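Local structure of putative TetR-family transcriptional regulator (Rhodococcus sp., 2G3B) at residues 122-134 with 148-160. The protein probably acts as a TetR-family transcriptional repressor, binding regulatory DNA through a helix-turn-helix domain. Sequence-based numbering, arbitrary orientation. Where two conformers were deposited one is given.
Sequences TAAWVSEIADAIV and PQPTAVTMTALVE
Trp125 lies across Thr156 where two helices of the all-helical TetR-family C-terminal domain, 122-134 and 148-160, cross at 127° with their axes 8.2 Å apart. With CG anti to the backbone N (chi1 177°), the indole reaches out over helix 148-160, and Thr156 CG2 makes a CH-pi contact with one face, 3.7 Å from the centroid of the five-membered ring. At the ring's edge, Val159 CG1 meets CH2 at 3.7 Å and Glu160 CG lies in the indole plane; OE1 beyond forms a salt bridge with Arg105, OE2 with Arg165 of the second subunit. Cutting the indole back to an alanine strips Thr156 CG2 of its aromatic face and is likely to open a gap beside Val159. Ile129 packs CG2 on Ala152 CB and CG1 on Thr156 CG2, and also meets helix 76-86. Small residues bring Ala130 and Ala152 CA atoms within 5.0 Å. Val126 is a knob among Gln149, Ala152, Val153 and Thr156; its CG2 touches Thr156 OG1, which also hydrogen-bonds Arg165 of the second subunit. Ile133 is another, among Pro148, Thr151, Ala152 and Met155, CD1 against Thr151 CG2. Lining both holes, Ala152 suits a tight place: its CB rests 3.4 Å from the hydrogen-bonded Val126 O and Ala130 N.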
ATOM      1  N   THR A 122      11.729  -3.611  -5.337  1.00 31.51           N
ATOM      2  CA  THR A 122      11.285  -3.719  -3.940  1.00 31.37           C
ATOM      3  C   THR A 122      12.295  -4.583  -3.157  1.00 31.91           C
ATOM      4  O   THR A 122      12.658  -4.245  -2.003  1.00 31.76           O
ATOM      5  CB  THR A 122       9.876  -4.347  -3.845  1.00 32.59           C
ATOM      6  OG1 THR A 122       8.970  -3.527  -4.553  1.00 30.28           O
ATOM      7  CG2 THR A 122       9.399  -4.506  -2.368  1.00 32.28           C
ATOM      8  N   ALA A 123      12.804  -5.640  -3.800  1.00 31.26           N
ATOM      9  CA  ALA A 123      13.771  -6.538  -3.146  1.00 31.49           C
ATOM     10  C   ALA A 123      15.052  -5.800  -2.770  1.00 30.25           C
ATOM     11  O   ALA A 123      15.626  -6.044  -1.732  1.00 29.13           O
ATOM     12  CB  ALA A 123      14.067  -7.752  -4.016  1.00 32.62           C
ATOM     13  N   ALA A 124      15.484  -4.859  -3.620  1.00 30.13           N
ATOM     14  CA  ALA A 124      16.650  -4.036  -3.334  1.00 29.68           C
ATOM     15  C   ALA A 124      16.419  -3.120  -2.104  1.00 29.91           C
ATOM     16  O   ALA A 124      17.277  -3.013  -1.236  1.00 30.28           O
ATOM     17  CB  ALA A 124      17.008  -3.208  -4.600  1.00 29.68           C
ATOM     18  N   TRP A 125      15.239  -2.520  -2.014  1.00 28.66           N
ATOM     19  CA  TRP A 125      14.884  -1.705  -0.855  1.00 29.80           C
ATOM     20  C   TRP A 125      14.851  -2.567   0.410  1.00 29.84           C
ATOM     21  O   TRP A 125      15.455  -2.229   1.453  1.00 30.90           O
ATOM     22  CB  TRP A 125      13.510  -1.047  -1.103  1.00 29.25           C
ATOM     23  CG  TRP A 125      12.952  -0.218   0.016  1.00 28.38           C
ATOM     24  CD1 TRP A 125      13.647   0.381   1.056  1.00 30.09           C
ATOM     25  CD2 TRP A 125      11.557   0.111   0.213  1.00 28.33           C
ATOM     26  NE1 TRP A 125      12.724   1.052   1.891  1.00 29.97           N
ATOM     27  CE2 TRP A 125      11.458   0.880   1.399  1.00 30.10           C
ATOM     28  CE3 TRP A 125      10.381  -0.230  -0.480  1.00 29.06           C
ATOM     29  CZ2 TRP A 125      10.230   1.367   1.884  1.00 33.38           C
ATOM     30  CZ3 TRP A 125       9.157   0.233  -0.004  1.00 29.32           C
ATOM     31  CH2 TRP A 125       9.087   1.023   1.167  1.00 32.28           C
ATOM     32  N   VAL A 126      14.138  -3.664   0.322  1.00 30.04           N
ATOM     33  CA  VAL A 126      14.066  -4.630   1.434  1.00 29.82           C
ATOM     34  C   VAL A 126      15.472  -5.056   1.944  1.00 30.14           C
ATOM     35  O   VAL A 126      15.730  -5.134   3.146  1.00 30.60           O
ATOM     36  CB  VAL A 126      13.261  -5.862   0.960  1.00 30.94           C
ATOM     37  CG1 VAL A 126      13.401  -7.035   1.986  1.00 27.11           C
ATOM     38  CG2 VAL A 126      11.735  -5.481   0.843  1.00 31.67           C
ATOM     39  N   SER A 127      16.383  -5.300   1.010  1.00 30.39           N
ATOM     40  CA  SER A 127      17.736  -5.747   1.320  1.00 30.98           C
ATOM     41  C   SER A 127      18.542  -4.738   2.116  1.00 31.99           C
ATOM     42  O   SER A 127      19.343  -5.121   2.971  1.00 30.45           O
ATOM     43  CB  SER A 127      18.464  -6.156   0.025  1.00 31.52           C
ATOM     44  OG  SER A 127      19.686  -6.769   0.310  1.00 30.50           O
ATOM     45  N   GLU A 128      18.334  -3.438   1.873  1.00 32.90           N
ATOM     46  CA  GLU A 128      19.040  -2.419   2.673  1.00 33.58           C
ATOM     47  C   GLU A 128      18.608  -2.537   4.105  1.00 33.75           C
ATOM     48  O   GLU A 128      19.426  -2.449   5.018  1.00 33.98           O
ATOM     49  CB  GLU A 128      18.674  -0.996   2.233  1.00 33.37           C
ATOM     50  CG  GLU A 128      18.868  -0.693   0.801  1.00 32.31           C
ATOM     51  CD  GLU A 128      18.354   0.760   0.442  1.00 37.70           C
ATOM     52  OE1 GLU A 128      17.997   1.537   1.360  1.00 40.06           O
ATOM     53  OE2 GLU A 128      18.298   1.099  -0.740  1.00 38.84           O
ATOM     54  N   ILE A 129      17.306  -2.743   4.309  1.00 33.28           N
ATOM     55  CA  ILE A 129      16.761  -2.873   5.651  1.00 32.83           C
ATOM     56  C   ILE A 129      17.169  -4.198   6.303  1.00 33.15           C
ATOM     57  O   ILE A 129      17.620  -4.212   7.464  1.00 34.15           O
ATOM     58  CB  ILE A 129      15.220  -2.761   5.651  1.00 33.10           C
ATOM     59  CG1 ILE A 129      14.754  -1.374   5.168  1.00 33.75           C
ATOM     60  CG2 ILE A 129      14.679  -3.039   7.060  1.00 35.21           C
ATOM     61  CD1 ILE A 129      15.169  -0.229   6.144  1.00 41.50           C
ATOM     62  N   ALA A 130      17.028  -5.317   5.579  1.00 31.37           N
ATOM     63  CA  ALA A 130      17.506  -6.619   6.088  1.00 29.22           C
ATOM     64  C   ALA A 130      18.974  -6.551   6.475  1.00 29.46           C
ATOM     65  O   ALA A 130      19.359  -7.037   7.523  1.00 29.00           O
ATOM     66  CB  ALA A 130      17.305  -7.724   5.031  1.00 29.48           C
ATOM     67  N   ASP A 131      19.821  -5.989   5.619  1.00 29.63           N
ATOM     68  CA  ASP A 131      21.242  -5.964   5.944  1.00 31.06           C
ATOM     69  C   ASP A 131      21.502  -5.186   7.227  1.00 31.78           C
ATOM     70  O   ASP A 131      22.329  -5.578   8.038  1.00 32.57           O
ATOM     71  CB  ASP A 131      22.047  -5.352   4.804  1.00 30.05           C
ATOM     72  CG  ASP A 131      23.544  -5.353   5.085  1.00 32.14           C
ATOM     73  OD1 ASP A 131      24.133  -6.434   5.309  1.00 31.63           O
ATOM     74  OD2 ASP A 131      24.162  -4.282   5.057  1.00 33.44           O
ATOM     75  N   ALA A 132      20.811  -4.055   7.382  1.00 32.50           N
ATOM     76  CA  ALA A 132      20.933  -3.270   8.606  1.00 34.27           C
ATOM     77  C   ALA A 132      20.632  -4.106   9.824  1.00 33.83           C
ATOM     78  O   ALA A 132      21.391  -4.087  10.815  1.00 34.80           O
ATOM     79  CB  ALA A 132      20.012  -1.993   8.535  1.00 33.06           C
ATOM     80  N   ILE A 133      19.526  -4.848   9.762  1.00 34.11           N
ATOM     81  CA  ILE A 133      19.091  -5.728  10.893  1.00 33.93           C
ATOM     82  C   ILE A 133      20.121  -6.850  11.167  1.00 33.32           C
ATOM     83  O   ILE A 133      20.496  -7.115  12.337  1.00 34.62           O
ATOM     84  CB  ILE A 133      17.679  -6.343  10.625  1.00 34.06           C
ATOM     85  CG1 ILE A 133      16.602  -5.244  10.597  1.00 35.24           C
ATOM     86  CG2 ILE A 133      17.351  -7.460  11.688  1.00 34.51           C
ATOM     87  CD1 ILE A 133      15.273  -5.681   9.957  1.00 33.83           C
ATOM     88  N   VAL A 134      20.591  -7.532  10.113  1.00 32.53           N
ATOM     89  CA  VAL A 134      21.630  -8.595  10.312  1.00 30.64           C
ATOM     90  C   VAL A 134      22.899  -8.031  10.952  1.00 30.84           C
ATOM     91  O   VAL A 134      23.524  -8.673  11.832  1.00 30.74           O
ATOM     92  CB  VAL A 134      22.087  -9.278   8.967  1.00 30.70           C
ATOM     93  CG1 VAL A 134      23.081 -10.411   9.280  1.00 27.56           C
ATOM     94  CG2 VAL A 134      20.891  -9.834   8.164  1.00 30.60           C
ATOM     95  N   PRO A 148      15.599 -11.479   9.968  1.00 42.65           N
ATOM     96  CA  PRO A 148      15.941 -10.285   9.177  1.00 41.18           C
ATOM     97  C   PRO A 148      15.064 -10.060   7.960  1.00 40.25           C
ATOM     98  O   PRO A 148      14.518  -8.974   7.812  1.00 38.96           O
ATOM     99  CB  PRO A 148      17.382 -10.552   8.730  1.00 40.76           C
ATOM    100  CG  PRO A 148      17.957 -11.389   9.853  1.00 41.33           C
ATOM    101  CD  PRO A 148      16.809 -12.253  10.341  1.00 42.72           C
ATOM    102  N   GLN A 149      14.938 -11.069   7.106  1.00 39.40           N
ATOM    103  CA  GLN A 149      14.218 -10.931   5.858  1.00 41.23           C
ATOM    104  C   GLN A 149      12.732 -10.597   6.094  1.00 39.58           C
ATOM    105  O   GLN A 149      12.246  -9.579   5.618  1.00 40.84           O
ATOM    106  CB  GLN A 149      14.406 -12.197   5.004  1.00 43.15           C
ATOM    107  CG  GLN A 149      13.412 -12.359   3.876  1.00 48.41           C
ATOM    108  CD  GLN A 149      13.715 -11.395   2.817  1.00 52.09           C
ATOM    109  OE1 GLN A 149      14.727 -10.709   2.912  1.00 55.37           O
ATOM    110  NE2 GLN A 149      12.852 -11.298   1.798  1.00 54.83           N
ATOM    111  N   PRO A 150      11.998 -11.438   6.843  1.00 39.38           N
ATOM    112  CA  PRO A 150      10.602 -11.090   7.155  1.00 37.94           C
ATOM    113  C   PRO A 150      10.378  -9.748   7.815  1.00 35.93           C
ATOM    114  O   PRO A 150       9.395  -9.074   7.497  1.00 35.93           O
ATOM    115  CB  PRO A 150      10.181 -12.221   8.098  1.00 37.91           C
ATOM    116  CG  PRO A 150      10.998 -13.345   7.599  1.00 39.67           C
ATOM    117  CD  PRO A 150      12.326 -12.772   7.365  1.00 38.87           C
ATOM    118  N   THR A 151      11.247  -9.372   8.738  1.00 34.36           N
ATOM    119  CA  THR A 151      11.173  -8.080   9.414  1.00 32.86           C
ATOM    120  C   THR A 151      11.314  -6.906   8.419  1.00 33.67           C
ATOM    121  O   THR A 151      10.580  -5.913   8.492  1.00 33.33           O
ATOM    122  CB  THR A 151      12.215  -7.994  10.534  1.00 33.89           C
ATOM    123  OG1 THR A 151      12.007  -9.093  11.470  1.00 34.75           O
ATOM    124  CG2 THR A 151      12.042  -6.706  11.329  1.00 31.48           C
ATOM    125  N   ALA A 152      12.247  -7.046   7.487  1.00 32.87           N
ATOM    126  CA  ALA A 152      12.530  -6.008   6.497  1.00 33.01           C
ATOM    127  C   ALA A 152      11.374  -5.942   5.540  1.00 32.67           C
ATOM    128  O   ALA A 152      10.958  -4.853   5.157  1.00 32.55           O
ATOM    129  CB  ALA A 152      13.824  -6.341   5.748  1.00 33.20           C
ATOM    130  N   VAL A 153      10.830  -7.103   5.177  1.00 32.83           N
ATOM    131  CA  VAL A 153       9.634  -7.159   4.319  1.00 33.76           C
ATOM    132  C   VAL A 153       8.494  -6.421   5.020  1.00 33.05           C
ATOM    133  O   VAL A 153       7.799  -5.578   4.429  1.00 30.37           O
ATOM    134  CB  VAL A 153       9.197  -8.620   3.976  1.00 35.12           C
ATOM    135  CG1 VAL A 153       7.765  -8.640   3.368  1.00 36.01           C
ATOM    136  CG2 VAL A 153      10.203  -9.262   2.980  1.00 37.37           C
ATOM    137  N   THR A 154       8.308  -6.739   6.297  1.00 31.03           N
ATOM    138  CA  THR A 154       7.250  -6.159   7.086  1.00 32.36           C
ATOM    139  C   THR A 154       7.388  -4.631   7.283  1.00 32.41           C
ATOM    140  O   THR A 154       6.430  -3.876   7.122  1.00 31.47           O
ATOM    141  CB  THR A 154       7.181  -6.952   8.422  1.00 32.43           C
ATOM    142  OG1 THR A 154       6.810  -8.260   8.076  1.00 32.41           O
ATOM    143  CG2 THR A 154       6.149  -6.399   9.335  1.00 36.15           C
HETATM  144  N   MSE A 155       8.587  -4.178   7.615  0.50 33.28           N
HETATM  145  CA  MSE A 155       8.783  -2.755   7.838  0.50 35.96           C
HETATM  146  C   MSE A 155       8.586  -1.962   6.571  0.50 33.19           C
HETATM  147  O   MSE A 155       7.956  -0.911   6.594  0.50 33.12           O
HETATM  148  CB  MSE A 155      10.154  -2.482   8.417  0.50 34.71           C
HETATM  149  CG  MSE A 155      10.234  -2.878   9.864  0.50 39.88           C
HETATM  150 SE   MSE A 155      12.012  -2.798  10.587  0.50 48.99          SE
HETATM  151  CE  MSE A 155      12.896  -1.780   9.198  0.50 44.15           C
ATOM    152  N   THR A 156       9.106  -2.465   5.459  1.00 31.91           N
ATOM    153  CA  THR A 156       8.941  -1.731   4.192  1.00 30.79           C
ATOM    154  C   THR A 156       7.492  -1.794   3.736  1.00 30.52           C
ATOM    155  O   THR A 156       6.986  -0.832   3.141  1.00 29.99           O
ATOM    156  CB  THR A 156       9.867  -2.227   3.107  1.00 30.21           C
ATOM    157  OG1 THR A 156       9.644  -3.617   2.904  1.00 31.77           O
ATOM    158  CG2 THR A 156      11.353  -1.955   3.489  1.00 28.83           C
ATOM    159  N   ALA A 157       6.834  -2.937   3.964  1.00 29.01           N
ATOM    160  CA  ALA A 157       5.398  -3.035   3.659  1.00 30.32           C
ATOM    161  C   ALA A 157       4.573  -2.023   4.486  1.00 30.15           C
ATOM    162  O   ALA A 157       3.606  -1.418   3.983  1.00 30.39           O
ATOM    163  CB  ALA A 157       4.871  -4.481   3.864  1.00 28.67           C
ATOM    164  N   LEU A 158       4.936  -1.857   5.756  1.00 30.07           N
ATOM    165  CA  LEU A 158       4.342  -0.820   6.636  1.00 29.51           C
ATOM    166  C   LEU A 158       4.522   0.604   6.068  1.00 30.48           C
ATOM    167  O   LEU A 158       3.577   1.389   5.995  1.00 30.47           O
ATOM    168  CB  LEU A 158       4.912  -0.899   8.088  1.00 30.48           C
ATOM    169  CG  LEU A 158       4.483   0.245   9.028  1.00 29.97           C
ATOM    170  CD1 LEU A 158       2.882   0.224   9.234  1.00 27.77           C
ATOM    171  CD2 LEU A 158       5.252   0.251  10.377  1.00 30.50           C
ATOM    172  N   VAL A 159       5.711   0.910   5.587  1.00 29.08           N
ATOM    173  CA  VAL A 159       5.920   2.221   4.902  1.00 30.28           C
ATOM    174  C   VAL A 159       4.965   2.386   3.692  1.00 30.94           C
ATOM    175  O   VAL A 159       4.350   3.423   3.521  1.00 28.97           O
ATOM    176  CB  VAL A 159       7.418   2.368   4.426  1.00 29.56           C
ATOM    177  CG1 VAL A 159       7.614   3.570   3.425  1.00 31.39           C
ATOM    178  CG2 VAL A 159       8.366   2.452   5.676  1.00 29.26           C
ATOM    179  N   GLU A 160       4.825   1.341   2.862  1.00 30.74           N
ATOM    180  CA  GLU A 160       3.935   1.442   1.714  1.00 33.25           C
ATOM    181  C   GLU A 160       2.460   1.624   2.131  1.00 31.55           C
ATOM    182  O   GLU A 160       1.744   2.404   1.546  1.00 30.05           O
ATOM    183  CB  GLU A 160       4.080   0.155   0.858  1.00 32.41           C
ATOM    184  CG  GLU A 160       5.372   0.173  -0.014  1.00 34.61           C
ATOM    185  CD  GLU A 160       5.306  -0.898  -1.113  1.00 39.30           C
ATOM    186  OE1 GLU A 160       4.297  -0.954  -1.862  1.00 48.86           O
ATOM    187  OE2 GLU A 160       6.242  -1.692  -1.234  1.00 44.86           O
TER